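Local coordinates for protein anti-H(O) lectin 1 (Ulex europaeus, PDB 1FX5) that binds L-fucose-containing glycans such as the H(O) blood-group determinant, as a calcium- and manganese-binding legume lectin, at residues 84-89 with 127-132; 139-144 with 158-163; 152-157 with 194-199; 166-171 with 185-190. All blocks are in the same frame, centred on the assembly; numbering follows the deposited sequence.

Contact 1. Residues 84-89 with 127-132; sequences AATDGL and DTIGSP. With CA (calcium ion), chain G; MN (manganese (II) ion), chain F.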
loop_
_atom_site.group_PDB
_atom_site.type_symbol
_atom_site.label_atom_id
_atom_site.label_comp_id
_atom_site.label_asym_id
_atom_site.label_seq_id
_atom_site.Cartn_x
_atom_site.Cartn_y
_atom_site.Cartn_z
ATOM N N ALA A 84 34.633 13.811 -9.105
ATOM C CA ALA A 84 35.066 12.805 -8.137
ATOM C C ALA A 84 34.019 12.286 -7.127
ATOM O O ALA A 84 34.251 11.255 -6.489
ATOM C CB ALA A 84 36.298 13.344 -7.380
ATOM N N ALA A 85 32.899 12.990 -6.974
ATOM C CA ALA A 85 31.837 12.597 -6.030
ATOM C C ALA A 85 31.201 11.248 -6.361
ATOM O O ALA A 85 30.987 10.928 -7.534
ATOM C CB ALA A 85 30.791 13.668 -5.958
ATOM N N THR A 86 30.851 10.495 -5.315
ATOM C CA THR A 86 30.248 9.159 -5.435
ATOM C C THR A 86 28.968 9.104 -4.563
ATOM O O THR A 86 28.678 10.087 -3.893
ATOM C CB THR A 86 31.281 8.088 -4.921
ATOM O OG1 THR A 86 31.338 8.120 -3.488
ATOM C CG2 THR A 86 32.706 8.354 -5.454
ATOM N N ASP A 87 28.135 8.048 -4.620
ATOM C CA ASP A 87 28.272 6.854 -5.476
ATOM C C ASP A 87 27.085 6.712 -6.430
ATOM O O ASP A 87 27.181 5.958 -7.402
ATOM C CB ASP A 87 28.374 5.573 -4.649
ATOM C CG ASP A 87 29.793 5.229 -4.305
ATOM O OD1 ASP A 87 30.197 5.547 -3.169
ATOM O OD2 ASP A 87 30.512 4.683 -5.166
ATOM N N GLY A 88 25.959 7.370 -6.101
ATOM C CA GLY A 88 24.771 7.312 -6.941
ATOM C C GLY A 88 23.502 6.853 -6.244
ATOM O O GLY A 88 23.453 6.769 -5.011
ATOM N N LEU A 89 22.435 6.648 -7.012
ATOM C CA LEU A 89 21.180 6.202 -6.431
ATOM C C LEU A 89 20.648 5.020 -7.247
ATOM O O LEU A 89 21.087 4.780 -8.381
ATOM C CB LEU A 89 20.155 7.333 -6.297
ATOM C CG LEU A 89 19.609 7.967 -7.562
ATOM C CD1 LEU A 89 18.152 8.341 -7.360
ATOM C CD2 LEU A 89 20.436 9.180 -7.913
ATOM N N ASP A 127 24.724 5.424 -11.556
ATOM C CA ASP A 127 26.072 5.291 -11.040
ATOM C C ASP A 127 26.974 6.480 -11.351
ATOM O O ASP A 127 27.405 6.665 -12.499
ATOM C CB ASP A 127 26.626 3.981 -11.608
ATOM C CG ASP A 127 27.856 3.488 -10.876
ATOM O OD1 ASP A 127 28.173 2.285 -10.957
ATOM O OD2 ASP A 127 28.519 4.295 -10.220
ATOM N N THR A 128 27.340 7.219 -10.304
ATOM C CA THR A 128 28.194 8.399 -10.462
ATOM C C THR A 128 29.716 8.214 -10.540
ATOM O O THR A 128 30.429 9.200 -10.729
ATOM C CB THR A 128 27.846 9.501 -9.429
ATOM O OG1 THR A 128 28.127 9.019 -8.115
ATOM C CG2 THR A 128 26.375 9.897 -9.514
ATOM N N ILE A 129 30.221 6.987 -10.369
ATOM C CA ILE A 129 31.670 6.736 -10.455
ATOM C C ILE A 129 31.996 5.337 -11.020
ATOM O O ILE A 129 31.440 4.326 -10.541
ATOM C CB ILE A 129 32.394 6.951 -9.081
ATOM C CG1 ILE A 129 33.898 7.170 -9.294
ATOM C CG2 ILE A 129 32.147 5.789 -8.109
ATOM C CD1 ILE A 129 34.294 8.617 -9.667
ATOM N N GLY A 130 32.870 5.284 -12.038
ATOM C CA GLY A 130 33.274 4.018 -12.666
ATOM C C GLY A 130 34.734 3.599 -12.457
ATOM O O GLY A 130 35.336 3.940 -11.436
ATOM N N SER A 131 35.314 2.829 -13.377
ATOM C CA SER A 131 36.708 2.417 -13.204
ATOM C C SER A 131 37.614 3.623 -13.448
ATOM O O SER A 131 37.263 4.511 -14.236
ATOM C CB SER A 131 37.083 1.277 -14.157
ATOM O OG SER A 131 36.758 1.615 -15.483
ATOM N N PRO A 132 38.831 3.624 -12.869
ATOM C CA PRO A 132 39.475 2.613 -12.019
ATOM C C PRO A 132 38.949 2.514 -10.579
ATOM O O PRO A 132 39.202 1.513 -9.896
ATOM C CB PRO A 132 40.947 3.077 -11.969
ATOM C CG PRO A 132 41.072 4.086 -13.050
ATOM C CD PRO A 132 39.741 4.764 -13.064
HETATM CA CA CA G . 30.211 2.639 -9.433
HETATM MN MN MN F . 27.959 0.574 -12.268
HETATM O O HOH W 1 29.409 3.857 -7.659
HETATM O O HOH W 2 27.584 -0.811 -10.705
HETATM O O HOH W 3 27.720 -0.964 -13.814
HETATM O O HOH W 4 29.175 0.712 -8.584
#

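Contact 2. Residues 139-144 with 158-163; sequences GFPHIG and WNKRYG. With MN (manganese (II) ion), chain F.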
loop_
_atom_site.group_PDB
_atom_site.type_symbol
_atom_site.label_atom_id
_atom_site.label_comp_id
_atom_site.label_asym_id
_atom_site.label_seq_id
_atom_site.Cartn_x
_atom_site.Cartn_y
_atom_site.Cartn_z
ATOM N N GLY A 139 34.590 2.898 -17.811
ATOM C CA GLY A 139 35.372 4.035 -17.335
ATOM C C GLY A 139 34.756 5.413 -17.307
ATOM O O GLY A 139 35.433 6.354 -17.720
ATOM N N PHE A 140 33.514 5.554 -16.819
ATOM C CA PHE A 140 32.815 6.850 -16.746
ATOM C C PHE A 140 31.465 6.688 -16.042
ATOM O O PHE A 140 31.008 5.562 -15.865
ATOM C CB PHE A 140 32.577 7.419 -18.154
ATOM C CG PHE A 140 32.242 6.372 -19.204
ATOM C CD1 PHE A 140 33.172 6.046 -20.195
ATOM C CD2 PHE A 140 31.018 5.708 -19.192
ATOM C CE1 PHE A 140 32.888 5.078 -21.142
ATOM C CE2 PHE A 140 30.724 4.731 -20.143
ATOM C CZ PHE A 140 31.662 4.416 -21.118
ATOM N N PRO A 141 30.831 7.803 -15.588
ATOM C CA PRO A 141 29.515 7.723 -14.910
ATOM C C PRO A 141 28.558 7.058 -15.913
ATOM O O PRO A 141 28.736 7.214 -17.133
ATOM C CB PRO A 141 29.154 9.188 -14.678
ATOM C CG PRO A 141 30.513 9.847 -14.525
ATOM C CD PRO A 141 31.319 9.193 -15.633
ATOM N N HIS A 142 27.518 6.380 -15.433
ATOM C CA HIS A 142 26.605 5.712 -16.359
ATOM C C HIS A 142 25.299 5.247 -15.721
ATOM O O HIS A 142 25.180 5.240 -14.480
ATOM C CB HIS A 142 27.336 4.450 -16.853
ATOM C CG HIS A 142 27.863 3.585 -15.729
ATOM N ND1 HIS A 142 28.974 3.891 -14.968
ATOM C CD2 HIS A 142 27.366 2.436 -15.201
ATOM C CE1 HIS A 142 29.116 2.954 -14.019
ATOM N NE2 HIS A 142 28.166 2.041 -14.112
ATOM N N ILE A 143 24.283 4.978 -16.548
ATOM C CA ILE A 143 23.022 4.482 -15.988
ATOM C C ILE A 143 22.967 3.022 -16.498
ATOM O O ILE A 143 23.216 2.763 -17.692
ATOM C CB ILE A 143 21.706 5.310 -16.307
ATOM C CG1 ILE A 143 21.035 4.869 -17.599
ATOM C CG2 ILE A 143 21.964 6.790 -16.283
ATOM C CD1 ILE A 143 21.753 5.283 -18.856
ATOM N N GLY A 144 22.771 2.068 -15.586
ATOM C CA GLY A 144 22.716 0.680 -15.999
ATOM C C GLY A 144 21.658 -0.210 -15.384
ATOM O O GLY A 144 20.938 0.168 -14.445
ATOM N N TRP A 158 26.679 8.457 -19.055
ATOM C CA TRP A 158 25.895 9.540 -18.469
ATOM C C TRP A 158 26.766 10.707 -17.991
ATOM O O TRP A 158 27.685 10.515 -17.199
ATOM C CB TRP A 158 25.100 8.971 -17.264
ATOM C CG TRP A 158 24.378 9.994 -16.329
ATOM C CD1 TRP A 158 23.679 11.120 -16.702
ATOM C CD2 TRP A 158 24.242 9.909 -14.891
ATOM N NE1 TRP A 158 23.115 11.727 -15.598
ATOM C CE2 TRP A 158 23.451 11.007 -14.478
ATOM C CE3 TRP A 158 24.710 9.005 -13.931
ATOM C CZ2 TRP A 158 23.117 11.229 -13.130
ATOM C CZ3 TRP A 158 24.379 9.222 -12.601
ATOM C CH2 TRP A 158 23.588 10.330 -12.206
ATOM N N ASN A 159 26.509 11.913 -18.486
ATOM C CA ASN A 159 27.294 13.069 -18.056
ATOM C C ASN A 159 26.501 13.698 -16.904
ATOM O O ASN A 159 25.623 14.542 -17.124
ATOM C CB ASN A 159 27.474 14.057 -19.201
ATOM C CG ASN A 159 28.302 13.475 -20.337
ATOM O OD1 ASN A 159 27.934 13.587 -21.500
ATOM N ND2 ASN A 159 29.408 12.817 -20.001
ATOM N N LYS A 160 26.797 13.232 -15.690
ATOM C CA LYS A 160 26.147 13.689 -14.454
ATOM C C LYS A 160 26.226 15.200 -14.183
ATOM O O LYS A 160 27.228 15.837 -14.487
ATOM C CB LYS A 160 26.695 12.880 -13.248
ATOM C CG LYS A 160 28.233 12.912 -13.120
ATOM C CD LYS A 160 28.732 12.179 -11.887
ATOM C CE LYS A 160 30.173 12.568 -11.574
ATOM N NZ LYS A 160 30.699 11.920 -10.348
ATOM N N ARG A 161 25.170 15.745 -13.577
ATOM C CA ARG A 161 25.074 17.159 -13.240
ATOM C C ARG A 161 24.661 17.224 -11.772
ATOM O O ARG A 161 23.873 16.384 -11.335
ATOM C CB ARG A 161 23.997 17.835 -14.096
ATOM C CG ARG A 161 24.290 17.868 -15.583
ATOM C CD ARG A 161 23.245 18.663 -16.355
ATOM N NE ARG A 161 23.540 18.647 -17.791
ATOM C CZ ARG A 161 22.712 19.028 -18.760
ATOM N NH1 ARG A 161 21.502 19.480 -18.483
ATOM N NH2 ARG A 161 23.103 18.926 -20.028
ATOM N N TYR A 162 25.169 18.202 -11.019
ATOM C CA TYR A 162 24.836 18.350 -9.603
ATOM C C TYR A 162 24.141 19.685 -9.346
ATOM O O TYR A 162 24.250 20.591 -10.164
ATOM C CB TYR A 162 26.106 18.292 -8.745
ATOM C CG TYR A 162 26.705 16.921 -8.584
ATOM C CD1 TYR A 162 27.433 16.338 -9.613
ATOM C CD2 TYR A 162 26.481 16.176 -7.428
ATOM C CE1 TYR A 162 27.911 15.045 -9.503
ATOM C CE2 TYR A 162 26.956 14.881 -7.302
ATOM C CZ TYR A 162 27.661 14.320 -8.344
ATOM O OH TYR A 162 28.077 13.017 -8.257
ATOM N N GLY A 163 23.433 19.799 -8.214
ATOM C CA GLY A 163 22.741 21.040 -7.875
ATOM C C GLY A 163 21.237 21.060 -8.063
ATOM O O GLY A 163 20.702 20.362 -8.931
HETATM MN MN MN F . 27.959 0.574 -12.268
HETATM O O HOH W 2 27.584 -0.811 -10.705
HETATM O O HOH W 3 27.720 -0.964 -13.814
#

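Contact 3. Residues 152-157 with 194-199; sequences SINAER and ISVTSI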
loop_
_atom_site.group_PDB
_atom_site.type_symbol
_atom_site.label_atom_id
_atom_site.label_comp_id
_atom_site.label_asym_id
_atom_site.label_seq_id
_atom_site.Cartn_x
_atom_site.Cartn_y
_atom_site.Cartn_z
ATOM N N SER A 152 26.670 -4.601 -14.307
ATOM C CA SER A 152 25.517 -4.502 -15.216
ATOM C C SER A 152 25.545 -5.381 -16.479
ATOM O O SER A 152 26.627 -5.732 -16.974
ATOM C CB SER A 152 25.379 -3.046 -15.701
ATOM O OG SER A 152 25.431 -2.097 -14.647
ATOM N N ILE A 153 24.374 -5.743 -17.016
ATOM C CA ILE A 153 24.359 -6.550 -18.237
ATOM C C ILE A 153 24.381 -5.540 -19.416
ATOM O O ILE A 153 24.773 -5.880 -20.538
ATOM C CB ILE A 153 23.124 -7.499 -18.395
ATOM C CG1 ILE A 153 21.836 -6.759 -18.114
ATOM C CG2 ILE A 153 23.296 -8.759 -17.564
ATOM C CD1 ILE A 153 20.663 -7.538 -18.557
ATOM N N ASN A 154 23.917 -4.316 -19.162
ATOM C CA ASN A 154 23.890 -3.258 -20.162
ATOM C C ASN A 154 24.011 -1.924 -19.426
ATOM O O ASN A 154 23.493 -1.774 -18.316
ATOM C CB ASN A 154 22.629 -3.278 -21.013
ATOM C CG ASN A 154 22.749 -2.357 -22.221
ATOM O OD1 ASN A 154 23.848 -1.958 -22.568
ATOM N ND2 ASN A 154 21.646 -2.018 -22.856
ATOM N N ALA A 155 24.708 -0.967 -20.028
ATOM C CA ALA A 155 24.906 0.358 -19.420
ATOM C C ALA A 155 25.134 1.425 -20.493
ATOM O O ALA A 155 25.602 1.100 -21.580
ATOM C CB ALA A 155 26.131 0.318 -18.482
ATOM N N GLU A 156 24.761 2.678 -20.213
ATOM C CA GLU A 156 24.960 3.760 -21.177
ATOM C C GLU A 156 25.659 4.919 -20.476
ATOM O O GLU A 156 25.398 5.201 -19.291
ATOM C CB GLU A 156 23.634 4.254 -21.783
ATOM C CG GLU A 156 22.808 3.185 -22.550
ATOM C CD GLU A 156 23.368 2.805 -23.934
ATOM O OE1 GLU A 156 24.120 3.599 -24.542
ATOM O OE2 GLU A 156 23.043 1.702 -24.423
ATOM N N ARG A 157 26.524 5.603 -21.213
ATOM C CA ARG A 157 27.276 6.749 -20.686
ATOM C C ARG A 157 26.361 7.875 -20.211
ATOM O O ARG A 157 25.473 8.282 -20.939
ATOM C CB ARG A 157 28.210 7.309 -21.761
ATOM C CG ARG A 157 29.175 8.321 -21.223
ATOM C CD ARG A 157 30.249 8.574 -22.246
ATOM N NE ARG A 157 31.397 9.268 -21.672
ATOM C CZ ARG A 157 32.651 9.101 -22.095
ATOM N NH1 ARG A 157 32.925 8.260 -23.096
ATOM N NH2 ARG A 157 33.632 9.785 -21.514
ATOM N N ILE A 194 18.770 10.493 -21.979
ATOM C CA ILE A 194 19.515 9.253 -22.218
ATOM C C ILE A 194 18.650 8.087 -21.769
ATOM O O ILE A 194 17.792 8.247 -20.886
ATOM C CB ILE A 194 20.880 9.154 -21.446
ATOM C CG1 ILE A 194 20.656 9.175 -19.954
ATOM C CG2 ILE A 194 21.843 10.289 -21.815
ATOM C CD1 ILE A 194 21.915 8.849 -19.215
ATOM N N SER A 195 18.821 6.930 -22.399
ATOM C CA SER A 195 18.036 5.774 -22.002
ATOM C C SER A 195 18.810 4.486 -22.170
ATOM O O SER A 195 19.767 4.411 -22.966
ATOM C CB SER A 195 16.705 5.712 -22.738
ATOM O OG SER A 195 16.887 5.618 -24.124
ATOM N N VAL A 196 18.456 3.515 -21.336
ATOM C CA VAL A 196 19.081 2.207 -21.346
ATOM C C VAL A 196 17.931 1.212 -21.308
ATOM O O VAL A 196 16.929 1.421 -20.589
ATOM C CB VAL A 196 20.041 2.028 -20.160
ATOM C CG1 VAL A 196 19.285 2.067 -18.828
ATOM C CG2 VAL A 196 20.820 0.747 -20.344
ATOM N N THR A 197 18.087 0.122 -22.056
ATOM C CA THR A 197 17.061 -0.910 -22.139
ATOM C C THR A 197 17.601 -2.311 -22.085
ATOM O O THR A 197 18.752 -2.549 -22.469
ATOM C CB THR A 197 16.370 -0.827 -23.543
ATOM O OG1 THR A 197 15.798 0.465 -23.735
ATOM C CG2 THR A 197 15.288 -1.828 -23.685
ATOM N N SER A 198 16.752 -3.238 -21.651
ATOM C CA SER A 198 17.102 -4.645 -21.575
ATOM C C SER A 198 15.860 -5.539 -21.584
ATOM O O SER A 198 14.745 -5.085 -21.284
ATOM C CB SER A 198 17.995 -4.998 -20.405
ATOM O OG SER A 198 18.675 -6.212 -20.744
ATOM N N ILE A 199 16.051 -6.804 -21.966
ATOM C CA ILE A 199 14.962 -7.769 -22.022
ATOM C C ILE A 199 15.298 -8.836 -20.996
ATOM O O ILE A 199 16.294 -9.552 -21.129
ATOM C CB ILE A 199 14.787 -8.322 -23.453
ATOM C CG1 ILE A 199 14.573 -7.129 -24.399
ATOM C CG2 ILE A 199 13.610 -9.301 -23.502
ATOM C CD1 ILE A 199 14.146 -7.438 -25.799
HETATM O O HOH W 5 20.320 0.560 -24.272
#

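Contact 4. Residues 166-171 with 185-190; sequences NVANVE and LTYPSD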
loop_
_atom_site.group_PDB
_atom_site.type_symbol
_atom_site.label_atom_id
_atom_site.label_comp_id
_atom_site.label_asym_id
_atom_site.label_seq_id
_atom_site.Cartn_x
_atom_site.Cartn_y
_atom_site.Cartn_z
ATOM N N ASN A 166 19.792 21.632 -11.452
ATOM C CA ASN A 166 19.924 20.546 -12.405
ATOM C C ASN A 166 19.064 19.312 -12.105
ATOM O O ASN A 166 19.541 18.167 -12.153
ATOM C CB ASN A 166 21.377 20.146 -12.545
ATOM C CG ASN A 166 22.193 21.199 -13.247
ATOM O OD1 ASN A 166 23.132 21.733 -12.679
ATOM N ND2 ASN A 166 21.849 21.497 -14.486
ATOM N N VAL A 167 17.795 19.542 -11.793
ATOM C CA VAL A 167 16.880 18.446 -11.495
ATOM C C VAL A 167 16.709 17.546 -12.736
ATOM O O VAL A 167 16.670 18.032 -13.873
ATOM C CB VAL A 167 15.498 19.009 -11.034
ATOM C CG1 VAL A 167 14.494 17.890 -10.791
ATOM C CG2 VAL A 167 15.689 19.757 -9.745
ATOM N N ALA A 168 16.625 16.238 -12.502
ATOM C CA ALA A 168 16.451 15.259 -13.568
ATOM C C ALA A 168 15.110 14.559 -13.382
ATOM O O ALA A 168 14.676 14.346 -12.245
ATOM C CB ALA A 168 17.583 14.229 -13.514
ATOM N N ASN A 169 14.409 14.302 -14.486
ATOM C CA ASN A 169 13.120 13.615 -14.448
ATOM C C ASN A 169 13.405 12.210 -15.012
ATOM O O ASN A 169 14.014 12.070 -16.086
ATOM C CB ASN A 169 12.086 14.313 -15.324
ATOM C CG ASN A 169 11.788 15.730 -14.860
ATOM O OD1 ASN A 169 11.489 16.614 -15.676
ATOM N ND2 ASN A 169 11.873 15.966 -13.558
ATOM N N VAL A 170 12.995 11.186 -14.272
ATOM C CA VAL A 170 13.193 9.785 -14.666
ATOM C C VAL A 170 11.896 9.007 -14.920
ATOM O O VAL A 170 10.869 9.198 -14.240
ATOM C CB VAL A 170 13.992 9.008 -13.559
ATOM C CG1 VAL A 170 14.154 7.517 -13.919
ATOM C CG2 VAL A 170 15.344 9.664 -13.322
ATOM N N GLU A 171 11.940 8.127 -15.903
ATOM C CA GLU A 171 10.781 7.320 -16.219
ATOM C C GLU A 171 11.262 5.891 -16.502
ATOM O O GLU A 171 12.147 5.686 -17.350
ATOM C CB GLU A 171 10.018 7.879 -17.402
ATOM C CG GLU A 171 8.707 7.173 -17.582
ATOM C CD GLU A 171 7.875 7.780 -18.679
ATOM O OE1 GLU A 171 7.949 9.023 -18.857
ATOM O OE2 GLU A 171 7.156 7.015 -19.363
ATOM N N LEU A 185 16.353 9.143 -18.571
ATOM C CA LEU A 185 16.589 10.301 -17.738
ATOM C C LEU A 185 16.602 11.556 -18.619
ATOM O O LEU A 185 17.155 11.527 -19.712
ATOM C CB LEU A 185 17.921 10.132 -17.003
ATOM C CG LEU A 185 18.451 11.303 -16.152
ATOM C CD1 LEU A 185 19.367 10.766 -15.026
ATOM C CD2 LEU A 185 19.199 12.330 -17.055
ATOM N N THR A 186 15.955 12.627 -18.170
ATOM C CA THR A 186 15.924 13.859 -18.937
ATOM C C THR A 186 16.174 15.096 -18.072
ATOM O O THR A 186 15.663 15.194 -16.947
ATOM C CB THR A 186 14.565 14.042 -19.651
ATOM O OG1 THR A 186 14.359 12.953 -20.562
ATOM C CG2 THR A 186 14.519 15.391 -20.430
ATOM N N TYR A 187 17.044 15.987 -18.548
ATOM C CA TYR A 187 17.351 17.229 -17.820
ATOM C C TYR A 187 16.486 18.255 -18.570
ATOM O O TYR A 187 16.778 18.599 -19.715
ATOM C CB TYR A 187 18.841 17.593 -17.926
ATOM C CG TYR A 187 19.751 16.761 -17.040
ATOM C CD1 TYR A 187 19.747 16.911 -15.660
ATOM C CD2 TYR A 187 20.624 15.838 -17.588
ATOM C CE1 TYR A 187 20.602 16.158 -14.842
ATOM C CE2 TYR A 187 21.472 15.085 -16.793
ATOM C CZ TYR A 187 21.458 15.248 -15.425
ATOM O OH TYR A 187 22.322 14.502 -14.665
ATOM N N PRO A 188 15.370 18.692 -17.964
ATOM C CA PRO A 188 14.461 19.659 -18.580
ATOM C C PRO A 188 15.051 21.010 -18.997
ATOM O O PRO A 188 14.510 21.666 -19.892
ATOM C CB PRO A 188 13.356 19.810 -17.535
ATOM C CG PRO A 188 14.059 19.512 -16.250
ATOM C CD PRO A 188 14.904 18.328 -16.613
ATOM N N SER A 189 16.178 21.397 -18.399
ATOM C CA SER A 189 16.821 22.670 -18.721
ATOM C C SER A 189 17.255 22.786 -20.180
ATOM O O SER A 189 17.126 23.854 -20.798
ATOM C CB SER A 189 18.039 22.897 -17.838
ATOM O OG SER A 189 19.097 22.052 -18.242
ATOM N N ASP A 190 17.786 21.700 -20.727
ATOM C CA ASP A 190 18.235 21.719 -22.117
ATOM C C ASP A 190 17.730 20.538 -22.917
ATOM O O ASP A 190 18.138 20.347 -24.051
ATOM C CB ASP A 190 19.767 21.829 -22.218
ATOM C CG ASP A 190 20.496 20.584 -21.695
ATOM O OD1 ASP A 190 21.715 20.483 -21.985
ATOM O OD2 ASP A 190 19.871 19.733 -21.000
HETATM O O HOH W 6 17.481 20.270 -15.521
HETATM O O HOH W 7 12.569 11.281 -19.051
#

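Contact 1. Residues 84-89 with 127-132
Ile129 packs against Thr86 and Asp87 beside the calcium and manganese pair of the legume lectin fold. Residues 127-132 start at the end of strand 122-127 and become the metal-binding loop. The Ile129 side chain can be followed outward. Its CB lies 3.9 Å from Thr86 CG2. CG2 sits between the backbone N and the carbonyl carbon, and from there it reaches Thr86 CG2 at 3.7 Å and Asp87 OD2 at 3.5 Å. CG1 takes the place anti to the N (chi1 -160°). It sends CD1 out to Ala84 O at a loose 4.1 Å. Ile129 O binds the calcium at 2.4 Å.

Asp127 chelates this ion through both carboxylate oxygens, and its OD1 also bridges to the manganese. Its OD2 accepts from Ile129 N in an Asx turn, which steadies the carboxylate between the ions. Asn134 and Asp137 complete the protein ligands of the calcium.

The peptide bond before Asp87 is cis. The backbone here is held by Thr128 N, which donates to Asp87 O at 3.2 Å from well above the carbonyl plane. Thr128 OG1 packs against the Asp87 carbonyl carbon, with only a weak, unsettled bond to Ala85 O. Asp87 OD2 also bonds a diol, probably from the crystallisation liquor, a position consistent with the monosaccharide pocket of legume lectins. Asp87 reaches the calcium indirectly: water 1, a calcium ligand, donates to Asp87 O at 3.1 Å and to Asp87 OD2 at 2.8 Å.

Contact 2. Residues 139-144 with 158-163
Pro141 and Trp158 meet through one backbone bond: Trp158 N donates to Pro141 O at 3.1 Å, fairly straight at 162°. Pro141 CB also comes within 3.2 Å of Trp158 O. Lys160 passes across the proline at about a right angle, and its CD touches Pro141 CG at 3.9 Å.

The Trp158 side chain carries much of the rest. With CG anti to the backbone N (chi1 170°), it swings toward strand 142-147. Its CB rests on His142 CA at 3.7 Å. Ile143 CG2 comes obliquely to the indole, near CB and CG. The methylene CB of Lys160 lies over the ring centre.

The next shell fixes the polar ends. Trp158 NE1 is bonded to Tyr187 OH. Beyond the proline, Lys160 runs extended to NZ, which bonds to the backbone O atoms of Thr128, Pro82 and Lys83. This ties three loops of the lectin domain together near the metal site.

His142 binds the manganese through NE2 at 2.4 Å, with Glu125, Asp127 and Asp137 as the other protein ligands. Its ND1 donates to Phe140 O at 2.8 Å, in the carbonyl plane. That second-shell bond fixes the rotation of the imidazole. It also places the ring proton on ND1, so NE2 presents a lone pair to the metal.

Contact 3. Residues 152-157 with 194-199
The amide of Asn154 has Val196 CG2 over one face and Thr197 O at its edge. ND2 donates to Thr197 O at 3.0 Å. The acceptor lies in the amide plane, and the donor in turn lies in the carbonyl plane, so the bond fixes the twist of the group. The methyl CG2 of Val196 is 3.8 Å from ND2. OD1 takes a weak bond from Ala155 N, which stands well out of the amide plane on the side of Val196 CG2. CG stands anti to the backbone N (chi1 -168°), which carries the amide across to the facing strand.

Glu156 makes the next crossing. Its chain bends at chi2, and CG comes to 3.3 Å from Ser195 O and 3.8 Å from Val196 CB. The carboxylate meets water 5, which donates to Glu156 OE2 and accepts from Thr197 N.

The two strands run antiparallel, 6.7 Å apart at the axes, but no backbone bond joins them. They border the two facing sheets of the legume lectin sandwich: strand 154-157 pairs with strand 142-147, and strand 192-199 with strand 180-187. Side chains, side-chain-to-backbone contacts and water 5 join the two strands. Val196 and Ile194 also touch Ile143 of the sheet across.

At the Ile153 end, CD1 of this residue lies against Ser198 OG, a close 3.2 Å. At the Arg157 end, Ile194 CD1 reaches Arg157 O at 4.0 Å.

Contact 4. Residues 166-171 with 185-190
Asn169 and Thr186 form a hydrogen-bonded antiparallel pair with two backbone bonds. Asn169 N donates to Thr186 O at 2.9 Å, almost straight at 173°. Thr186 N returns the bond to Asn169 O at the same length. Two CA-H...O contacts support the pair, from Ala168 CA to Thr186 O and from Leu185 CA to Asn169 O. Val170 and Leu185 follow as a non-hydrogen-bonded pair. This is the open end of the beta hairpin made by strands 168-175 and 180-187.

Thr186 OG1 is bonded to Ser193 OG and to water 7, which also gives a weak bond to Asn169 O. Water 6 donates to Val167 O, just before strand 168-175, and weakly receives Ser189 N.

Packing differs on the two faces. On the face of Leu185, Ala168 CB is wedged between Leu185 CG at 4.0 Å and Tyr187 CE1 at 3.8 Å. The Tyr187 ring lies alongside the incoming chain. Its CG, anti to the carbonyl carbon (chi1 -76°), brings the CE1 edge to Asn166 O, which meets it in plane, 3.5 Å from CE1. On the face of Asn169, the side-chain OD1 rests near Pro188 CG. Pro188 CD lies 3.3 Å from Val167 O.

The hairpin lies in the back sheet of the lectin sandwich. Strand 64-78 flanks strand 168-175, and strand 192-199 flanks strand 180-187. Val170 and Leu185 touch Phe126 of the facing strand 122-127.

All four contacts lie in one legume lectin domain. Contact 1 comes first along the chain. Contact 2 follows it, its segments alternating with those of contact 3, and contact 4 is nested inside the loop that contact 3 closes. Contacts 1 and 2 are the closest, with centres 8 Å apart, and share the manganese site; a backbone bond between Asp127 and His142 joins them. Contact 2 is about 13 Å from contact 3 and 12 Å from contact 4, centre to centre. It touches both; a salt bridge from Arg161 to Asp190 joins it to contact 4. Strands 180-187 and 192-199 connect contacts 4 and 3. Contact 2 thus connects the metal site to the strand packing of contacts 3 and 4.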